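PDB 6WBT: cellulase IBT99 from Metagenomes, which probably hydrolyses 6-phospho-alpha-glucosides, as a family 4 glycoside hydrolase that holds NAD, manganese and glucose-6-phosphate together in its active site. Local coordinates for residues D80-M86 with Y142-S148; I170-E176 with V320-I325. All blocks are in the same frame, centred on the assembly; numbering follows the deposited sequence.

Contact 1: residues D80-M86 with Y142-S148; sequences DYIMAQM and YWIVNYS. With NAD (nicotinamide-adenine-dinucleotide), chain G.
Two neighbouring parallel strands of the NAD-binding Rossmann domain, 81-84 and 143-146, meet here and carry the cofactor at their C-terminal ends. Their axes approach to 4.8 Å, inclined at 19°. The straightest bond between them goes from I82 N to W143 O, 2.9 Å long; the return bond from V145 N to I82 O is weak and bent. On one face Y81 and W143 lie side by side and point the same way. Their planes are nearly parallel but slid apart, so the ring overlap is slight, and Y81 CD2 rests 3.6 Å from W143 CB instead. The other face carries I82, I144 and A84, with the N146 side chain at its C-terminal end: I82 CB meets I144 CG1, A84 CB approaches I144 CG2, and helix 114-136 packs over both isoleucines.

In a Rossmann fold the dinucleotide crosses the sheet where the strands give way to loops, and beyond A84 and N146 the side chains serve that edge. Y147, with CG between its backbone N and carbonyl carbon (chi1 54°), turns its ring back over the first strand, so that A84 O sits over the centre of one face, 3.4 Å above the plane. Alongside it extends Q85, its amide plane 81° from the ring; Y147 OH donates to Q85 OE1, while Q85 NE2 is held by the carbonyl of G11. N146 OD1 accepts from S148 N at 2.9 Å in an Asx turn, the donor lying above the carbonyl plane. NAD takes up two backbone carbonyls: its carboxamide N7N donates to Y147 O at 3.0 Å, almost straight, and its ribose hydroxyl O3D to M86 O. The Y147-Q85 and O3D bonds are modelled very short, their lengths doubtful. At the adenine, M86 CB comes to 3.7 Å from NAD C4A.

Contact 2: residues I170-E176 with V320-I325; sequences ICDMPVE and VHGKFI. With MN (manganese (II) ion), chain E; NAD (nicotinamide-adenine-dinucleotide), chain G; G6P (6-O-phosphono-alpha-D-glucopyranose), chain F.
Apolar contacts make up most of the join between I170-E176 and V320-I325, and they centre on the F324 ring. V175 CG2 stands over the middle of one ring face, 3.9 Å from the centroid and 10° off the normal, a CH-pi contact. The I170 and F324 side chains point toward each other, and I170 CD1 reaches F324 CE2 at 3.5 Å, obliquely to the ring, while also lying against I325 CG1. V175 divides its branches: CG1, anti to the backbone N (chi1 -170°), reaches V320 CG1, leaving CG2 for the ring. Replacing F324 with an alanine would probably open a gap between I170 and V175 and leave the V175 methyl without its aromatic face.

Carboxylate and imidazole pack closely on the ligand side. D172 OD2 comes to the edge of the H321 ring, 3.3 Å from H321 CD2, with the two planes 77° apart. H321 NE2 approaches NAD C5N to 3.3 Å, so the imidazole touches the nicotinamide as well as the aspartate. The polar bond here is made to the sugar: D172 OD1 accepts from G6P O1 at 2.5 Å.

Metal binding falls to C171, whose SG lies 2.4 Å from manganese; NAD O7N, G6P O2 and H201 are further ligands. The same sulfur accepts from M173 N, a capping bond at the turn into helix 173-184.

V320 occupies the N-cap position of helix 321-334, so the first turns of two helices meet beside the bound ligands, with I170 and F324 reaching strand 338-345 and I325 touching V145 of strand 143-146.

Both segments of contact 1 precede those of contact 2 in sequence, and their centres are 14 Å apart. They share the mixed sheet, in which strands 81-84, 143-146 and 167-170 are consecutive neighbours; N146 O and I170 N, 2.9 Å apart, probably form a hydrogen bond where the contacts adjoin. Helix 321-334 spans both, with I325 CD1 packed on the Y147 ring and H321 meeting that ring with planes at about 80°. Segment 320-325 belongs to the C-terminal family region, the other three to the N-terminal one. Contact 1 lies along the NAD ribose and binds its carboxamide; contact 2 joins the nicotinamide end to manganese and sugar phosphate, consistent with a cofactor-assisted active site between the regions.

Contact 1: residues D80-M86 with Y142-S148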
loop_
_atom_site.group_PDB
_atom_site.type_symbol
_atom_site.label_atom_id
_atom_site.label_comp_id
_atom_site.label_asym_id
_atom_site.label_seq_id
_atom_site.Cartn_x
_atom_site.Cartn_y
_atom_site.Cartn_z
ATOM N N ASP A 80 20.987 4.080 -33.384
ATOM C CA ASP A 80 19.834 3.203 -33.232
ATOM C C ASP A 80 19.904 2.333 -31.985
ATOM O O ASP A 80 18.881 2.125 -31.327
ATOM C CB ASP A 80 19.684 2.305 -34.465
ATOM C CG ASP A 80 19.199 3.068 -35.680
ATOM O OD1 ASP A 80 18.179 3.779 -35.565
ATOM O OD2 ASP A 80 19.837 2.959 -36.746
ATOM N N TYR A 81 21.081 1.811 -31.644
ATOM C CA TYR A 81 21.235 0.979 -30.456
ATOM C C TYR A 81 22.593 1.250 -29.832
ATOM O O TYR A 81 23.623 1.132 -30.502
ATOM C CB TYR A 81 21.078 -0.507 -30.794
ATOM C CG TYR A 81 19.650 -0.889 -31.107
ATOM C CD1 TYR A 81 19.194 -0.940 -32.419
ATOM C CD2 TYR A 81 18.751 -1.182 -30.090
ATOM C CE1 TYR A 81 17.887 -1.279 -32.706
ATOM C CE2 TYR A 81 17.442 -1.523 -30.369
ATOM C CZ TYR A 81 17.015 -1.570 -31.678
ATOM O OH TYR A 81 15.712 -1.909 -31.956
ATOM N N ILE A 82 22.591 1.606 -28.551
ATOM C CA ILE A 82 23.802 1.945 -27.814
ATOM C C ILE A 82 24.019 0.879 -26.751
ATOM O O ILE A 82 23.197 0.720 -25.840
ATOM C CB ILE A 82 23.714 3.342 -27.178
ATOM C CG1 ILE A 82 23.526 4.421 -28.251
ATOM C CG2 ILE A 82 24.958 3.626 -26.350
ATOM C CD1 ILE A 82 22.076 4.732 -28.579
HETATM N N MSE A 83 25.123 0.149 -26.866
HETATM C CA MSE A 83 25.473 -0.859 -25.874
HETATM C C MSE A 83 26.559 -0.327 -24.945
HETATM O O MSE A 83 27.729 -0.252 -25.317
HETATM C CB MSE A 83 25.924 -2.153 -26.554
HETATM C CG MSE A 83 24.824 -2.839 -27.353
HETATM SE SE MSE A 83 25.371 -4.546 -28.123
HETATM C CE MSE A 83 26.747 -3.905 -29.345
ATOM N N ALA A 84 26.154 0.047 -23.733
ATOM C CA ALA A 84 27.046 0.690 -22.778
ATOM C C ALA A 84 27.814 -0.353 -21.979
ATOM O O ALA A 84 27.222 -1.285 -21.426
ATOM C CB ALA A 84 26.256 1.598 -21.835
ATOM N N GLN A 85 29.132 -0.189 -21.920
ATOM C CA GLN A 85 29.984 -1.057 -21.117
ATOM C C GLN A 85 31.137 -0.233 -20.546
ATOM O O GLN A 85 32.303 -0.624 -20.597
ATOM C CB GLN A 85 30.486 -2.245 -21.936
ATOM C CG GLN A 85 31.162 -1.873 -23.246
ATOM C CD GLN A 85 31.653 -3.087 -24.008
ATOM O OE1 GLN A 85 31.169 -4.200 -23.803
ATOM N NE2 GLN A 85 32.622 -2.879 -24.892
HETATM N N MSE A 86 30.811 0.929 -19.990
HETATM C CA MSE A 86 31.818 1.822 -19.433
HETATM C C MSE A 86 32.275 1.360 -18.055
HETATM O O MSE A 86 31.552 0.658 -17.349
HETATM C CB MSE A 86 31.275 3.251 -19.344
HETATM C CG MSE A 86 30.166 3.427 -18.316
HETATM SE SE MSE A 86 29.527 5.264 -18.175
HETATM C CE MSE A 86 28.819 5.477 -19.978
ATOM N N TYR A 142 15.657 5.308 -30.092
ATOM C CA TYR A 142 16.902 4.678 -29.686
ATOM C C TYR A 142 16.667 3.737 -28.508
ATOM O O TYR A 142 15.639 3.786 -27.827
ATOM C CB TYR A 142 17.943 5.735 -29.311
ATOM C CG TYR A 142 17.720 6.369 -27.954
ATOM C CD1 TYR A 142 16.878 7.465 -27.806
ATOM C CD2 TYR A 142 18.353 5.874 -26.821
ATOM C CE1 TYR A 142 16.672 8.045 -26.568
ATOM C CE2 TYR A 142 18.149 6.445 -25.581
ATOM C CZ TYR A 142 17.311 7.530 -25.460
ATOM O OH TYR A 142 17.113 8.099 -24.224
ATOM N N TRP A 143 17.645 2.867 -28.271
ATOM C CA TRP A 143 17.625 1.977 -27.120
ATOM C C TRP A 143 19.031 1.860 -26.560
ATOM O O TRP A 143 19.985 1.641 -27.314
ATOM C CB TRP A 143 17.088 0.588 -27.485
ATOM C CG TRP A 143 15.598 0.528 -27.578
ATOM C CD1 TRP A 143 14.856 0.311 -28.702
ATOM C CD2 TRP A 143 14.663 0.694 -26.505
ATOM N NE1 TRP A 143 13.517 0.326 -28.395
ATOM C CE2 TRP A 143 13.372 0.559 -27.053
ATOM C CE3 TRP A 143 14.792 0.941 -25.135
ATOM C CZ2 TRP A 143 12.218 0.666 -26.280
ATOM C CZ3 TRP A 143 13.645 1.045 -24.369
ATOM C CH2 TRP A 143 12.375 0.909 -24.943
ATOM N N ILE A 144 19.155 2.010 -25.248
ATOM C CA ILE A 144 20.428 1.856 -24.555
ATOM C C ILE A 144 20.338 0.579 -23.731
ATOM O O ILE A 144 19.776 0.575 -22.628
ATOM C CB ILE A 144 20.755 3.063 -23.670
ATOM C CG1 ILE A 144 20.783 4.340 -24.504
ATOM C CG2 ILE A 144 22.091 2.847 -22.971
ATOM C CD1 ILE A 144 21.081 5.570 -23.692
ATOM N N VAL A 145 20.894 -0.505 -24.256
ATOM C CA VAL A 145 20.959 -1.746 -23.502
ATOM C C VAL A 145 22.159 -1.666 -22.567
ATOM O O VAL A 145 23.277 -2.061 -22.928
ATOM C CB VAL A 145 21.028 -2.969 -24.443
ATOM C CG1 VAL A 145 21.146 -4.243 -23.630
ATOM C CG2 VAL A 145 19.786 -3.013 -25.329
ATOM N N ASN A 146 21.937 -1.131 -21.369
ATOM C CA ASN A 146 23.018 -0.891 -20.424
ATOM C C ASN A 146 23.291 -2.151 -19.615
ATOM O O ASN A 146 22.378 -2.719 -19.008
ATOM C CB ASN A 146 22.663 0.277 -19.510
ATOM C CG ASN A 146 23.692 0.499 -18.421
ATOM O OD1 ASN A 146 24.884 0.255 -18.611
ATOM N ND2 ASN A 146 23.234 0.958 -17.263
ATOM N N TYR A 147 24.546 -2.588 -19.614
ATOM C CA TYR A 147 24.980 -3.679 -18.753
ATOM C C TYR A 147 26.243 -3.300 -17.993
ATOM O O TYR A 147 27.001 -4.180 -17.577
ATOM C CB TYR A 147 25.193 -4.965 -19.556
ATOM C CG TYR A 147 26.131 -4.827 -20.732
ATOM C CD1 TYR A 147 25.666 -4.405 -21.971
ATOM C CD2 TYR A 147 27.479 -5.134 -20.608
ATOM C CE1 TYR A 147 26.518 -4.281 -23.050
ATOM C CE2 TYR A 147 28.339 -5.015 -21.681
ATOM C CZ TYR A 147 27.853 -4.589 -22.899
ATOM O OH TYR A 147 28.711 -4.471 -23.965
ATOM N N SER A 148 26.485 -2.005 -17.812
ATOM C CA SER A 148 27.622 -1.546 -17.034
ATOM C C SER A 148 27.283 -1.553 -15.549
ATOM O O SER A 148 26.141 -1.312 -15.146
ATOM C CB SER A 148 28.045 -0.143 -17.473
ATOM O OG SER A 148 26.970 0.774 -17.381
HETATM P PA NAD G . 37.709 -1.757 -18.872
HETATM O O1A NAD G . 38.232 -0.877 -17.785
HETATM O O2A NAD G . 38.631 -2.778 -19.452
HETATM O O5B NAD G . 37.121 -0.834 -20.048
HETATM C C5B NAD G . 36.105 0.159 -19.737
HETATM C C4B NAD G . 36.095 1.214 -20.816
HETATM O O4B NAD G . 35.125 2.244 -20.486
HETATM C C3B NAD G . 37.422 1.957 -21.048
HETATM O O3B NAD G . 37.719 1.980 -22.438
HETATM C C2B NAD G . 37.116 3.372 -20.544
HETATM O O2B NAD G . 37.931 4.376 -21.109
HETATM C C1B NAD G . 35.646 3.476 -20.922
HETATM N N9A NAD G . 34.932 4.564 -20.262
HETATM C C8A NAD G . 35.122 5.012 -18.979
HETATM N N7A NAD G . 34.343 6.014 -18.656
HETATM C C5A NAD G . 33.597 6.253 -19.800
HETATM C C6A NAD G . 32.595 7.197 -20.095
HETATM N N6A NAD G . 32.161 8.108 -19.229
HETATM N N1A NAD G . 32.056 7.168 -21.337
HETATM C C2A NAD G . 32.499 6.249 -22.204
HETATM N N3A NAD G . 33.432 5.316 -22.038
HETATM C C4A NAD G . 33.952 5.367 -20.800
HETATM O O3 NAD G . 36.390 -2.501 -18.347
HETATM P PN NAD G . 35.878 -4.016 -18.477
HETATM O O1N NAD G . 35.910 -4.417 -19.914
HETATM O O2N NAD G . 36.608 -4.861 -17.486
HETATM O O5D NAD G . 34.356 -3.844 -18.008
HETATM C C5D NAD G . 33.546 -2.857 -18.694
HETATM C C4D NAD G . 32.254 -2.665 -17.941
HETATM O O4D NAD G . 31.434 -3.845 -18.099
HETATM C C3D NAD G . 32.388 -2.472 -16.423
HETATM O O3D NAD G . 31.545 -1.410 -15.999
HETATM C C2D NAD G . 31.883 -3.823 -15.906
HETATM O O2D NAD G . 31.478 -3.824 -14.547
HETATM C C1D NAD G . 30.744 -4.080 -16.883
HETATM N N1N NAD G . 30.278 -5.495 -16.858
HETATM C C2N NAD G . 29.078 -5.806 -16.277
HETATM C C3N NAD G . 28.640 -7.120 -16.219
HETATM C C7N NAD G . 27.283 -7.387 -15.617
HETATM O O7N NAD G . 27.102 -8.413 -14.969
HETATM N N7N NAD G . 26.322 -6.503 -15.848
HETATM C C4N NAD G . 29.452 -8.126 -16.732
HETATM C C5N NAD G . 30.641 -7.796 -17.345
HETATM C C6N NAD G . 31.035 -6.477 -17.401
#

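Contact 2: residues I170-E176 with V320-I325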
loop_
_atom_site.group_PDB
_atom_site.type_symbol
_atom_site.label_atom_id
_atom_site.label_comp_id
_atom_site.label_asym_id
_atom_site.label_seq_id
_atom_site.Cartn_x
_atom_site.Cartn_y
_atom_site.Cartn_z
ATOM N N ILE A 170 20.558 -4.598 -17.676
ATOM C CA ILE A 170 20.589 -6.050 -17.596
ATOM C C ILE A 170 21.853 -6.481 -16.857
ATOM O O ILE A 170 22.687 -5.662 -16.473
ATOM C CB ILE A 170 20.517 -6.711 -18.988
ATOM C CG1 ILE A 170 21.679 -6.237 -19.863
ATOM C CG2 ILE A 170 19.182 -6.415 -19.653
ATOM C CD1 ILE A 170 21.742 -6.916 -21.214
ATOM N N CYS A 171 21.984 -7.793 -16.668
ATOM C CA CYS A 171 23.128 -8.377 -15.984
ATOM C C CYS A 171 23.264 -9.828 -16.421
ATOM O O CYS A 171 22.265 -10.510 -16.658
ATOM C CB CYS A 171 22.974 -8.292 -14.461
ATOM S SG CYS A 171 24.258 -9.149 -13.525
ATOM N N ASP A 172 24.509 -10.291 -16.521
ATOM C CA ASP A 172 24.792 -11.645 -16.981
ATOM C C ASP A 172 25.118 -12.611 -15.848
ATOM O O ASP A 172 25.344 -13.795 -16.112
ATOM C CB ASP A 172 25.944 -11.633 -17.993
ATOM C CG ASP A 172 27.298 -11.423 -17.340
ATOM O OD1 ASP A 172 27.372 -10.684 -16.338
ATOM O OD2 ASP A 172 28.291 -12.000 -17.830
HETATM N N MSE A 173 25.153 -12.142 -14.604
HETATM C CA MSE A 173 25.432 -13.021 -13.469
HETATM C C MSE A 173 24.357 -14.103 -13.283
HETATM O O MSE A 173 24.701 -15.263 -13.054
HETATM C CB MSE A 173 25.597 -12.207 -12.180
HETATM C CG MSE A 173 26.069 -13.019 -10.982
HETATM SE SE MSE A 173 27.902 -13.663 -11.174
HETATM C CE MSE A 173 27.537 -15.556 -11.451
ATOM N N PRO A 174 23.065 -13.750 -13.370
ATOM C CA PRO A 174 22.048 -14.815 -13.365
ATOM C C PRO A 174 22.164 -15.744 -14.560
ATOM O O PRO A 174 21.939 -16.953 -14.424
ATOM C CB PRO A 174 20.724 -14.036 -13.368
ATOM C CG PRO A 174 21.067 -12.708 -12.802
ATOM C CD PRO A 174 22.434 -12.416 -13.326
ATOM N N VAL A 175 22.522 -15.212 -15.730
ATOM C CA VAL A 175 22.668 -16.052 -16.915
ATOM C C VAL A 175 23.871 -16.977 -16.769
ATOM O O VAL A 175 23.848 -18.125 -17.230
ATOM C CB VAL A 175 22.774 -15.179 -18.179
ATOM C CG1 VAL A 175 22.683 -16.041 -19.431
ATOM C CG2 VAL A 175 21.693 -14.110 -18.178
ATOM N N GLU A 176 24.939 -16.497 -16.127
ATOM C CA GLU A 176 26.098 -17.350 -15.880
ATOM C C GLU A 176 25.770 -18.452 -14.881
ATOM O O GLU A 176 26.276 -19.574 -14.997
ATOM C CB GLU A 176 27.275 -16.508 -15.390
ATOM C CG GLU A 176 27.979 -15.732 -16.490
ATOM C CD GLU A 176 28.955 -16.587 -17.274
ATOM O OE1 GLU A 176 30.175 -16.442 -17.059
ATOM O OE2 GLU A 176 28.504 -17.409 -18.099
ATOM N N VAL A 320 28.649 -16.272 -21.662
ATOM C CA VAL A 320 27.312 -16.000 -22.177
ATOM C C VAL A 320 27.095 -14.494 -22.143
ATOM O O VAL A 320 25.966 -14.005 -22.270
ATOM C CB VAL A 320 26.234 -16.741 -21.366
ATOM C CG1 VAL A 320 24.993 -16.980 -22.216
ATOM C CG2 VAL A 320 26.785 -18.053 -20.834
ATOM N N HIS A 321 28.189 -13.753 -21.970
ATOM C CA HIS A 321 28.105 -12.301 -21.875
ATOM C C HIS A 321 27.575 -11.696 -23.169
ATOM O O HIS A 321 26.568 -10.981 -23.170
ATOM C CB HIS A 321 29.480 -11.731 -21.528
ATOM C CG HIS A 321 29.455 -10.279 -21.172
ATOM N ND1 HIS A 321 30.003 -9.306 -21.980
ATOM C CD2 HIS A 321 28.945 -9.634 -20.097
ATOM C CE1 HIS A 321 29.835 -8.125 -21.414
ATOM N NE2 HIS A 321 29.190 -8.295 -20.274
ATOM N N GLY A 322 28.241 -11.982 -24.289
ATOM C CA GLY A 322 27.810 -11.421 -25.556
ATOM C C GLY A 322 26.525 -12.025 -26.083
ATOM O O GLY A 322 25.742 -11.340 -26.748
ATOM N N LYS A 323 26.283 -13.308 -25.798
ATOM C CA LYS A 323 25.079 -13.961 -26.304
ATOM C C LYS A 323 23.820 -13.373 -25.679
ATOM O O LYS A 323 22.788 -13.247 -26.349
ATOM C CB LYS A 323 25.145 -15.466 -26.047
ATOM C CG LYS A 323 26.148 -16.211 -26.911
ATOM C CD LYS A 323 26.154 -17.696 -26.581
ATOM C CE LYS A 323 27.070 -18.474 -27.512
ATOM N NZ LYS A 323 27.119 -19.919 -27.154
ATOM N N PHE A 324 23.883 -13.006 -24.397
ATOM C CA PHE A 324 22.702 -12.505 -23.703
ATOM C C PHE A 324 22.384 -11.064 -24.090
ATOM O O PHE A 324 21.210 -10.701 -24.224
ATOM C CB PHE A 324 22.900 -12.628 -22.192
ATOM C CG PHE A 324 21.908 -11.847 -21.382
ATOM C CD1 PHE A 324 20.553 -12.124 -21.465
ATOM C CD2 PHE A 324 22.331 -10.845 -20.525
ATOM C CE1 PHE A 324 19.640 -11.407 -20.718
ATOM C CE2 PHE A 324 21.423 -10.129 -19.773
ATOM C CZ PHE A 324 20.075 -10.409 -19.870
ATOM N N ILE A 325 23.410 -10.234 -24.276
ATOM C CA ILE A 325 23.180 -8.829 -24.598
ATOM C C ILE A 325 22.663 -8.681 -26.025
ATOM O O ILE A 325 21.777 -7.861 -26.297
ATOM C CB ILE A 325 24.467 -8.017 -24.370
ATOM C CG1 ILE A 325 24.930 -8.172 -22.922
ATOM C CG2 ILE A 325 24.243 -6.552 -24.711
ATOM C CD1 ILE A 325 26.376 -7.805 -22.701
HETATM MN MN MN E . 26.306 -7.984 -12.957
HETATM P PA NAD G . 37.709 -1.757 -18.872
HETATM O O1A NAD G . 38.232 -0.877 -17.785
HETATM O O2A NAD G . 38.631 -2.778 -19.452
HETATM O O5B NAD G . 37.121 -0.834 -20.048
HETATM C C5B NAD G . 36.105 0.159 -19.737
HETATM C C4B NAD G . 36.095 1.214 -20.816
HETATM O O4B NAD G . 35.125 2.244 -20.486
HETATM C C3B NAD G . 37.422 1.957 -21.048
HETATM O O3B NAD G . 37.719 1.980 -22.438
HETATM C C2B NAD G . 37.116 3.372 -20.544
HETATM O O2B NAD G . 37.931 4.376 -21.109
HETATM C C1B NAD G . 35.646 3.476 -20.922
HETATM N N9A NAD G . 34.932 4.564 -20.262
HETATM C C8A NAD G . 35.122 5.012 -18.979
HETATM N N7A NAD G . 34.343 6.014 -18.656
HETATM C C5A NAD G . 33.597 6.253 -19.800
HETATM C C6A NAD G . 32.595 7.197 -20.095
HETATM N N6A NAD G . 32.161 8.108 -19.229
HETATM N N1A NAD G . 32.056 7.168 -21.337
HETATM C C2A NAD G . 32.499 6.249 -22.204
HETATM N N3A NAD G . 33.432 5.316 -22.038
HETATM C C4A NAD G . 33.952 5.367 -20.800
HETATM O O3 NAD G . 36.390 -2.501 -18.347
HETATM P PN NAD G . 35.878 -4.016 -18.477
HETATM O O1N NAD G . 35.910 -4.417 -19.914
HETATM O O2N NAD G . 36.608 -4.861 -17.486
HETATM O O5D NAD G . 34.356 -3.844 -18.008
HETATM C C5D NAD G . 33.546 -2.857 -18.694
HETATM C C4D NAD G . 32.254 -2.665 -17.941
HETATM O O4D NAD G . 31.434 -3.845 -18.099
HETATM C C3D NAD G . 32.388 -2.472 -16.423
HETATM O O3D NAD G . 31.545 -1.410 -15.999
HETATM C C2D NAD G . 31.883 -3.823 -15.906
HETATM O O2D NAD G . 31.478 -3.824 -14.547
HETATM C C1D NAD G . 30.744 -4.080 -16.883
HETATM N N1N NAD G . 30.278 -5.495 -16.858
HETATM C C2N NAD G . 29.078 -5.806 -16.277
HETATM C C3N NAD G . 28.640 -7.120 -16.219
HETATM C C7N NAD G . 27.283 -7.387 -15.617
HETATM O O7N NAD G . 27.102 -8.413 -14.969
HETATM N N7N NAD G . 26.322 -6.503 -15.848
HETATM C C4N NAD G . 29.452 -8.126 -16.732
HETATM C C5N NAD G . 30.641 -7.796 -17.345
HETATM C C6N NAD G . 31.035 -6.477 -17.401
HETATM C C1 G6P F . 29.781 -11.371 -13.803
HETATM C C2 G6P F . 29.178 -10.244 -12.968
HETATM C C3 G6P F . 29.942 -8.942 -13.172
HETATM C C4 G6P F . 31.436 -9.166 -12.976
HETATM C C5 G6P F . 31.897 -10.305 -13.877
HETATM C C6 G6P F . 33.397 -10.563 -13.777
HETATM O O1 G6P F . 29.592 -11.089 -15.194
HETATM O O2 G6P F . 27.808 -10.055 -13.340
HETATM O O3 G6P F . 29.473 -7.960 -12.242
HETATM O O4 G6P F . 32.154 -7.969 -13.298
HETATM O O5 G6P F . 31.178 -11.489 -13.530
HETATM O O6 G6P F . 34.032 -9.581 -12.960
HETATM P P G6P F . 35.635 -9.445 -12.977
HETATM O O1P G6P F . 36.001 -9.200 -11.534
HETATM O O2P G6P F . 35.902 -8.287 -13.909
HETATM O O3P G6P F . 36.098 -10.779 -13.514
#